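Local coordinates for protein endo-beta-1,4-xylanase Xyn10C (Pseudomonas cellulosa, PDB 1GNY) that cleaves internal linkages of xylan and, through its non-catalytic family 15 carbohydrate-binding module, the part described, binds xylan and xylooligosaccharides, at residues G41-E55 with K118-A132. Numbering follows the deposited sequence.
Sequences GVGAVFDIARPTTLE and KFNQTARDVQVGIQA. With XYP (beta-D-xylopyranose), chain B.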
ATOM      1  N   GLY A  41      -6.475  -8.574   5.733  1.00 14.11           N
ATOM      2  CA  GLY A  41      -5.034  -8.690   5.549  1.00 13.53           C
ATOM      3  C   GLY A  41      -4.548  -9.079   4.166  1.00 13.58           C
ATOM      4  O   GLY A  41      -3.354  -9.192   3.993  1.00 12.37           O
ATOM      5  N   VAL A  42      -5.451  -9.231   3.199  1.00 12.59           N
ATOM      6  CA  VAL A  42      -5.061  -9.571   1.820  1.00 12.91           C
ATOM      7  C   VAL A  42      -4.771  -8.235   1.128  1.00 11.84           C
ATOM      8  O   VAL A  42      -5.566  -7.294   1.225  1.00 11.88           O
ATOM      9  CB  VAL A  42      -6.129 -10.421   1.080  1.00 13.13           C
ATOM     10  CG1 VAL A  42      -5.770 -10.637  -0.388  1.00 14.04           C
ATOM     11  CG2 VAL A  42      -6.303 -11.769   1.814  1.00 14.39           C
ATOM     12  N   GLY A  43      -3.652  -8.169   0.426  1.00 11.43           N
ATOM     13  CA  GLY A  43      -3.246  -6.959  -0.263  1.00 10.59           C
ATOM     14  C   GLY A  43      -2.289  -7.173  -1.415  1.00 11.48           C
ATOM     15  O   GLY A  43      -2.121  -8.280  -1.921  1.00 11.40           O
ATOM     16  N   ALA A  44      -1.630  -6.063  -1.777  1.00 11.44           N
ATOM     17  CA  ALA A  44      -0.633  -6.004  -2.857  1.00 11.94           C
ATOM     18  C   ALA A  44       0.531  -5.152  -2.398  1.00 11.57           C
ATOM     19  O   ALA A  44       0.302  -4.114  -1.803  1.00 12.20           O
ATOM     20  CB  ALA A  44      -1.232  -5.429  -4.068  1.00 12.74           C
ATOM     21  N   VAL A  45       1.746  -5.621  -2.679  1.00 11.35           N
ATOM     22  CA  VAL A  45       2.982  -4.982  -2.219  1.00 11.29           C
ATOM     23  C   VAL A  45       4.093  -4.935  -3.267  1.00 12.16           C
ATOM     24  O   VAL A  45       4.054  -5.696  -4.242  1.00 12.46           O
ATOM     25  CB  VAL A  45       3.570  -5.712  -0.960  1.00 11.03           C
ATOM     26  CG1 VAL A  45       2.623  -5.627   0.275  1.00 11.65           C
ATOM     27  CG2 VAL A  45       3.956  -7.120  -1.252  1.00 10.09           C
ATOM     28  N   PHE A  46       5.069  -4.059  -3.011  1.00 12.01           N
ATOM     29  CA  PHE A  46       6.289  -3.942  -3.799  1.00 11.82           C
ATOM     30  C   PHE A  46       7.387  -3.565  -2.812  1.00 13.21           C
ATOM     31  O   PHE A  46       7.122  -3.200  -1.656  1.00 13.53           O
ATOM     32  CB  PHE A  46       6.155  -2.883  -4.906  1.00 12.75           C
ATOM     33  CG  PHE A  46       5.905  -1.497  -4.377  1.00 12.77           C
ATOM     34  CD1 PHE A  46       4.613  -1.087  -4.078  1.00 15.11           C
ATOM     35  CD2 PHE A  46       6.972  -0.628  -4.110  1.00 14.22           C
ATOM     36  CE1 PHE A  46       4.378   0.174  -3.537  1.00 14.41           C
ATOM     37  CE2 PHE A  46       6.728   0.632  -3.570  1.00 14.19           C
ATOM     38  CZ  PHE A  46       5.445   1.018  -3.269  1.00 14.59           C
ATOM     39  N   ASP A  47       8.623  -3.591  -3.288  1.00 15.09           N
ATOM     40  CA  ASP A  47       9.743  -3.229  -2.432  1.00 15.72           C
ATOM     41  C   ASP A  47      10.422  -1.935  -2.847  1.00 15.64           C
ATOM     42  O   ASP A  47      10.622  -1.671  -4.034  1.00 16.66           O
ATOM     43  CB  ASP A  47      10.830  -4.298  -2.459  1.00 15.67           C
ATOM     44  CG  ASP A  47      10.364  -5.611  -1.971  1.00 17.14           C
ATOM     45  OD1 ASP A  47       9.532  -5.671  -1.026  1.00 16.37           O
ATOM     46  OD2 ASP A  47      10.813  -6.656  -2.466  1.00 20.01           O
ATOM     47  N   ILE A  48      10.766  -1.131  -1.862  1.00 14.89           N
ATOM     48  CA  ILE A  48      11.668  -0.011  -2.039  1.00 15.77           C
ATOM     49  C   ILE A  48      13.045  -0.583  -1.697  1.00 16.02           C
ATOM     50  O   ILE A  48      13.308  -1.056  -0.579  1.00 16.16           O
ATOM     51  CB  ILE A  48      11.316   1.191  -1.157  1.00 15.62           C
ATOM     52  CG1 ILE A  48      10.003   1.846  -1.614  1.00 16.81           C
ATOM     53  CG2 ILE A  48      12.463   2.266  -1.161  1.00 16.05           C
ATOM     54  CD1 ILE A  48       9.976   2.430  -3.049  1.00 19.44           C
ATOM     55  N   ALA A  49      13.951  -0.492  -2.668  1.00 16.65           N
ATOM     56  CA  ALA A  49      15.311  -0.984  -2.458  1.00 16.78           C
ATOM     57  C   ALA A  49      16.125  -0.184  -1.437  1.00 16.99           C
ATOM     58  O   ALA A  49      16.194   1.064  -1.485  1.00 17.20           O
ATOM     59  CB  ALA A  49      16.066  -0.997  -3.808  1.00 17.58           C
ATOM     60  N   ARG A  50      16.782  -0.921  -0.549  1.00 17.33           N
ATOM     61  CA  ARG A  50      17.669  -0.307   0.415  1.00 17.98           C
ATOM     62  C   ARG A  50      18.832   0.444  -0.254  1.00 17.93           C
ATOM     63  O   ARG A  50      19.219   0.152  -1.420  1.00 17.45           O
ATOM     64  CB  ARG A  50      18.239  -1.358   1.355  1.00 18.78           C
ATOM     65  CG  ARG A  50      18.872  -2.534   0.608  1.00 22.79           C
ATOM     66  CD  ARG A  50      19.691  -3.390   1.519  1.00 29.62           C
ATOM     67  NE  ARG A  50      20.079  -4.724   1.156  1.00 34.38           N
ATOM     68  CZ  ARG A  50      19.459  -5.627   0.400  1.00 39.75           C
ATOM     69  NH1 ARG A  50      18.661  -5.449  -0.678  1.00 40.39           N
ATOM     70  NH2 ARG A  50      19.892  -6.823   0.689  1.00 43.44           N
ATOM     71  N   PRO A  51      19.365   1.446   0.456  1.00 17.67           N
ATOM     72  CA  PRO A  51      18.968   1.910   1.801  1.00 17.31           C
ATOM     73  C   PRO A  51      17.798   2.833   1.702  1.00 16.24           C
ATOM     74  O   PRO A  51      17.450   3.278   0.587  1.00 17.03           O
ATOM     75  CB  PRO A  51      20.202   2.682   2.239  1.00 17.79           C
ATOM     76  CG  PRO A  51      20.644   3.349   0.922  1.00 16.77           C
ATOM     77  CD  PRO A  51      20.431   2.290  -0.125  1.00 18.48           C
ATOM     78  N   THR A  52      17.187   3.130   2.842  1.00 16.32           N
ATOM     79  CA  THR A  52      16.046   4.041   2.867  1.00 15.51           C
ATOM     80  C   THR A  52      16.185   5.189   3.855  1.00 14.81           C
ATOM     81  O   THR A  52      16.750   5.041   4.950  1.00 14.62           O
ATOM     82  CB  THR A  52      14.707   3.298   3.169  1.00 15.91           C
ATOM     83  OG1 THR A  52      14.679   2.806   4.525  1.00 15.92           O
ATOM     84  CG2 THR A  52      14.549   2.077   2.246  1.00 17.27           C
ATOM     85  N   THR A  53      15.633   6.306   3.420  1.00 14.57           N
ATOM     86  CA  THR A  53      15.403   7.496   4.272  1.00 14.89           C
ATOM     87  C   THR A  53      13.921   7.848   4.095  1.00 14.81           C
ATOM     88  O   THR A  53      13.557   8.803   3.388  1.00 15.49           O
ATOM     89  CB  THR A  53      16.309   8.642   3.878  1.00 14.57           C
ATOM     90  OG1 THR A  53      17.682   8.234   4.054  1.00 15.09           O
ATOM     91  CG2 THR A  53      16.130   9.838   4.805  1.00 15.53           C
ATOM     92  N   LEU A  54      13.095   6.989   4.692  1.00 14.56           N
ATOM     93  CA  LEU A  54      11.630   7.071   4.560  1.00 14.49           C
ATOM     94  C   LEU A  54      10.877   7.768   5.698  1.00 14.93           C
ATOM     95  O   LEU A  54       9.670   7.986   5.584  1.00 14.37           O
ATOM     96  CB  LEU A  54      11.044   5.670   4.288  1.00 14.92           C
ATOM     97  CG  LEU A  54      11.160   5.195   2.859  1.00 13.35           C
ATOM     98  CD1 LEU A  54      10.899   3.664   2.796  1.00 13.85           C
ATOM     99  CD2 LEU A  54      10.252   5.949   1.883  1.00 16.32           C
ATOM    100  N   GLU A  55      11.570   8.170   6.757  1.00 15.69           N
ATOM    101  CA  GLU A  55      10.867   8.885   7.836  1.00 16.26           C
ATOM    102  C   GLU A  55      10.370  10.223   7.302  1.00 16.85           C
ATOM    103  O   GLU A  55      11.102  10.916   6.586  1.00 17.26           O
ATOM    104  CB  GLU A  55      11.769   9.069   9.061  1.00 16.47           C
ATOM    105  CG  GLU A  55      12.053   7.786   9.818  1.00 17.33           C
ATOM    106  CD  GLU A  55      10.810   7.208  10.506  1.00 17.58           C
ATOM    107  OE1 GLU A  55       9.852   7.984  10.765  1.00 17.71           O
ATOM    108  OE2 GLU A  55      10.801   5.990  10.767  1.00 17.80           O
ATOM    109  N   LYS A 118      12.834   4.150  12.709  1.00 19.81           N
ATOM    110  CA  LYS A 118      13.102   2.822  12.089  1.00 19.04           C
ATOM    111  C   LYS A 118      13.207   2.809  10.554  1.00 17.64           C
ATOM    112  O   LYS A 118      13.839   1.921   9.998  1.00 17.70           O
ATOM    113  CB  LYS A 118      12.064   1.765  12.537  1.00 18.96           C
ATOM    114  CG  LYS A 118      10.615   2.082  12.239  1.00 20.72           C
ATOM    115  CD  LYS A 118       9.701   0.872  12.507  1.00 22.09           C
ATOM    116  CE  LYS A 118       9.581   0.526  14.011  1.00 22.55           C
ATOM    117  NZ  LYS A 118       9.031   1.642  14.844  1.00 21.86           N
ATOM    118  N   PHE A 119      12.588   3.790   9.888  1.00 17.63           N
ATOM    119  CA  PHE A 119      12.576   3.849   8.403  1.00 16.77           C
ATOM    120  C   PHE A 119      13.769   4.610   7.770  1.00 17.31           C
ATOM    121  O   PHE A 119      13.863   4.690   6.521  1.00 16.25           O
ATOM    122  CB  PHE A 119      11.242   4.336   7.858  1.00 16.93           C
ATOM    123  CG  PHE A 119      10.127   3.317   7.954  1.00 14.78           C
ATOM    124  CD1 PHE A 119      10.013   2.320   7.004  1.00 15.71           C
ATOM    125  CD2 PHE A 119       9.155   3.400   8.945  1.00 14.31           C
ATOM    126  CE1 PHE A 119       9.005   1.385   7.069  1.00 15.07           C
ATOM    127  CE2 PHE A 119       8.143   2.452   9.018  1.00 13.34           C
ATOM    128  CZ  PHE A 119       8.050   1.457   8.088  1.00 16.40           C
ATOM    129  N   ASN A 120      14.656   5.155   8.621  1.00 17.36           N
ATOM    130  CA  ASN A 120      15.953   5.718   8.176  1.00 17.33           C
ATOM    131  C   ASN A 120      17.024   4.688   8.541  1.00 17.67           C
ATOM    132  O   ASN A 120      17.394   4.594   9.696  1.00 17.55           O
ATOM    133  CB  ASN A 120      16.238   7.092   8.802  1.00 17.86           C
ATOM    134  CG  ASN A 120      15.312   8.177   8.265  1.00 19.08           C
ATOM    135  OD1 ASN A 120      14.462   7.920   7.385  1.00 16.58           O
ATOM    136  ND2 ASN A 120      15.442   9.398   8.805  1.00 19.62           N
ATOM    137  N   GLN A 121      17.458   3.902   7.550  1.00 17.27           N
ATOM    138  CA  GLN A 121      18.234   2.666   7.764  1.00 18.39           C
ATOM    139  C   GLN A 121      18.826   2.129   6.485  1.00 18.42           C
ATOM    140  O   GLN A 121      18.362   2.466   5.392  1.00 20.10           O
ATOM    141  CB  GLN A 121      17.360   1.579   8.426  1.00 18.27           C
ATOM    142  CG  GLN A 121      16.104   1.162   7.640  1.00 19.09           C
ATOM    143  CD  GLN A 121      16.340   0.030   6.671  1.00 19.09           C
ATOM    144  OE1 GLN A 121      16.920  -1.003   7.023  1.00 19.67           O
ATOM    145  NE2 GLN A 121      15.877   0.216   5.423  1.00 18.79           N
ATOM    146  N   THR A 122      19.838   1.266   6.632  1.00 20.00           N
ATOM    147  CA  THR A 122      20.580   0.702   5.477  1.00 20.33           C
ATOM    148  C   THR A 122      20.491  -0.805   5.250  1.00 21.16           C
ATOM    149  O   THR A 122      20.757  -1.282   4.139  1.00 22.15           O
ATOM    150  CB  THR A 122      22.090   1.032   5.591  1.00 19.81           C
ATOM    151  OG1 THR A 122      22.584   0.535   6.838  1.00 22.28           O
ATOM    152  CG2 THR A 122      22.347   2.539   5.621  1.00 20.76           C
ATOM    153  N   ALA A 123      20.143  -1.533   6.294  1.00 20.90           N
ATOM    154  CA  ALA A 123      20.151  -3.005   6.289  1.00 21.45           C
ATOM    155  C   ALA A 123      19.106  -3.726   5.419  1.00 21.50           C
ATOM    156  O   ALA A 123      19.393  -4.756   4.813  1.00 21.49           O
ATOM    157  CB  ALA A 123      20.038  -3.498   7.737  1.00 21.65           C
ATOM    158  N   ARG A 124      17.894  -3.198   5.372  1.00 21.15           N
ATOM    159  CA  ARG A 124      16.769  -3.935   4.761  1.00 21.19           C
ATOM    160  C   ARG A 124      16.028  -3.210   3.656  1.00 19.83           C
ATOM    161  O   ARG A 124      15.949  -1.992   3.649  1.00 18.91           O
ATOM    162  CB  ARG A 124      15.767  -4.252   5.857  1.00 22.38           C
ATOM    163  CG  ARG A 124      16.358  -5.080   6.986  1.00 24.96           C
ATOM    164  CD  ARG A 124      15.383  -5.334   8.130  1.00 30.52           C
ATOM    165  NE  ARG A 124      15.946  -6.152   9.206  1.00 32.47           N
ATOM    166  CZ  ARG A 124      16.230  -7.456   9.141  1.00 37.89           C
ATOM    167  NH1 ARG A 124      15.983  -8.177   8.040  1.00 39.96           N
ATOM    168  NH2 ARG A 124      16.742  -8.072  10.214  1.00 38.68           N
ATOM    169  N   ASP A 125      15.470  -3.986   2.735  1.00 19.04           N
ATOM    170  CA  ASP A 125      14.520  -3.433   1.783  1.00 18.27           C
ATOM    171  C   ASP A 125      13.256  -3.176   2.621  1.00 17.33           C
ATOM    172  O   ASP A 125      13.056  -3.788   3.679  1.00 17.87           O
ATOM    173  CB  ASP A 125      14.161  -4.419   0.683  1.00 18.36           C
ATOM    174  CG  ASP A 125      15.315  -4.732  -0.266  1.00 22.83           C
ATOM    175  OD1 ASP A 125      16.182  -3.861  -0.512  1.00 19.31           O
ATOM    176  OD2 ASP A 125      15.377  -5.850  -0.867  1.00 26.41           O
ATOM    177  N   VAL A 126      12.441  -2.261   2.135  1.00 15.83           N
ATOM    178  CA  VAL A 126      11.173  -1.918   2.805  1.00 15.07           C
ATOM    179  C   VAL A 126      10.036  -2.366   1.894  1.00 15.26           C
ATOM    180  O   VAL A 126       9.954  -1.942   0.723  1.00 16.43           O
ATOM    181  CB  VAL A 126      11.102  -0.437   3.118  1.00 14.42           C
ATOM    182  CG1 VAL A 126       9.725  -0.023   3.645  1.00 14.35           C
ATOM    183  CG2 VAL A 126      12.146  -0.102   4.162  1.00 14.31           C
ATOM    184  N   GLN A 127       9.151  -3.184   2.464  1.00 13.37           N
ATOM    185  CA  GLN A 127       7.949  -3.648   1.773  1.00 12.49           C
ATOM    186  C   GLN A 127       6.837  -2.657   1.993  1.00 12.46           C
ATOM    187  O   GLN A 127       6.532  -2.345   3.148  1.00 12.80           O
ATOM    188  CB  GLN A 127       7.516  -5.019   2.266  1.00 12.60           C
ATOM    189  CG  GLN A 127       6.286  -5.618   1.579  1.00 13.02           C
ATOM    190  CD  GLN A 127       6.067  -7.057   2.007  1.00 14.13           C
ATOM    191  OE1 GLN A 127       6.573  -7.976   1.343  1.00 14.67           O
ATOM    192  NE2 GLN A 127       5.282  -7.255   3.069  1.00 15.37           N
ATOM    193  N   VAL A 128       6.255  -2.171   0.905  1.00 12.72           N
ATOM    194  CA  VAL A 128       5.190  -1.161   0.938  1.00 11.85           C
ATOM    195  C   VAL A 128       3.974  -1.694   0.199  1.00 12.07           C
ATOM    196  O   VAL A 128       4.113  -2.368  -0.829  1.00 12.04           O
ATOM    197  CB  VAL A 128       5.653   0.184   0.272  1.00 12.10           C
ATOM    198  CG1 VAL A 128       4.532   1.247   0.326  1.00 12.91           C
ATOM    199  CG2 VAL A 128       6.927   0.698   0.910  1.00 12.99           C
ATOM    200  N   GLY A 129       2.776  -1.427   0.689  1.00 11.85           N
ATOM    201  CA  GLY A 129       1.598  -1.847  -0.047  1.00 12.16           C
ATOM    202  C   GLY A 129       0.291  -1.334   0.490  1.00 12.49           C
ATOM    203  O   GLY A 129       0.309  -0.352   1.254  1.00 12.39           O
ATOM    204  N   ILE A 130      -0.785  -1.953   0.032  1.00 11.47           N
ATOM    205  CA  ILE A 130      -2.161  -1.630   0.471  1.00 11.91           C
ATOM    206  C   ILE A 130      -2.909  -2.930   0.686  1.00 12.62           C
ATOM    207  O   ILE A 130      -2.758  -3.874  -0.092  1.00 13.29           O
ATOM    208  CB  ILE A 130      -2.875  -0.665  -0.536  1.00 11.24           C
ATOM    209  CG1 ILE A 130      -4.163  -0.088   0.078  1.00 13.56           C
ATOM    210  CG2 ILE A 130      -3.058  -1.312  -1.892  1.00 12.36           C
ATOM    211  CD1 ILE A 130      -4.807   1.025  -0.798  1.00 14.55           C
ATOM    212  N   GLN A 131      -3.722  -2.986   1.733  1.00 12.35           N
ATOM    213  CA  GLN A 131      -4.446  -4.210   2.088  1.00 12.17           C
ATOM    214  C   GLN A 131      -5.869  -3.915   2.568  1.00 12.98           C
ATOM    215  O   GLN A 131      -6.128  -2.807   3.084  1.00 12.65           O
ATOM    216  CB  GLN A 131      -3.695  -5.034   3.153  1.00 11.49           C
ATOM    217  CG  GLN A 131      -3.511  -4.294   4.500  1.00 12.46           C
ATOM    218  CD  GLN A 131      -2.704  -5.111   5.520  1.00 15.95           C
ATOM    219  OE1 GLN A 131      -2.204  -6.197   5.180  1.00 15.21           O
ATOM    220  NE2 GLN A 131      -2.594  -4.596   6.777  1.00 18.42           N
ATOM    221  N   ALA A 132      -6.733  -4.888   2.400  1.00 14.60           N
ATOM    222  CA  ALA A 132      -8.104  -4.783   2.864  1.00 14.81           C
ATOM    223  C   ALA A 132      -8.154  -5.134   4.354  1.00 15.66           C
ATOM    224  O   ALA A 132      -7.420  -5.999   4.827  1.00 14.69           O
ATOM    225  CB  ALA A 132      -8.984  -5.722   2.079  1.00 15.61           C
TER
HETATM  226  C1  XYP B   2       4.613 -11.878   5.371  1.00 18.73           C
HETATM  227  C2  XYP B   2       3.901 -10.640   4.849  1.00 15.52           C
HETATM  228  C3  XYP B   2       3.904  -9.529   5.897  1.00 15.12           C
HETATM  229  C4  XYP B   2       3.469 -10.072   7.262  1.00 16.53           C
HETATM  230  C5  XYP B   2       4.276 -11.317   7.573  1.00 17.25           C
HETATM  231  O2  XYP B   2       4.560 -10.151   3.685  1.00 15.43           O
HETATM  232  O3  XYP B   2       3.044  -8.473   5.499  1.00 13.94           O
HETATM  233  O4  XYP B   2       3.736  -9.079   8.226  1.00 14.99           O
HETATM  234  O5  XYP B   2       4.128 -12.299   6.571  1.00 17.09           O
HETATM  235  O   HOH W   1      13.843  11.599   7.315  1.00 19.41           O
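Backbone pairing of V42-I48 with V126-A132 illustrates how an antiparallel ladder sorts side chains between two faces. Backbone bonds zip A44 to I130, F46 to V128 and I48 to V126; V128 N to F46 O is practically straight (2.9 Å, 179°). A second, short ladder joins T52-T53 to N120-Q121.

Polar side chains fasten the turns between the ladders. D125 OD1 takes R50 N on its anti lone pair and R50 NH1 in a salt bridge (2.9 Å), their planes nearly perpendicular. Q121, bent at chi2 (89°), brings NE2 to T52 OG1, while NE2 and OE1 also clasp R124 O and N. A leucine here would probably leave T52 OG1 without this donor and both R124 backbone groups without their mates. Beyond the turns, F119 O accepts T52 OG1 and L54 N from opposite faces of its carbonyl plane.

Among apolar contacts, V128 CB sits over the F46 ring face, 3.6 Å from CZ.

On the opposite sheet face, extended Q127 lays CG against V45 CB; its NE2 donates to xylose O2 (3.0 Å, 171°) and Q81 OE1, and its OE1 accepts from R14. N16 and Q81 also hydrogen-bond this sugar, within the xylan-binding site on the CBM15 beta-sandwich.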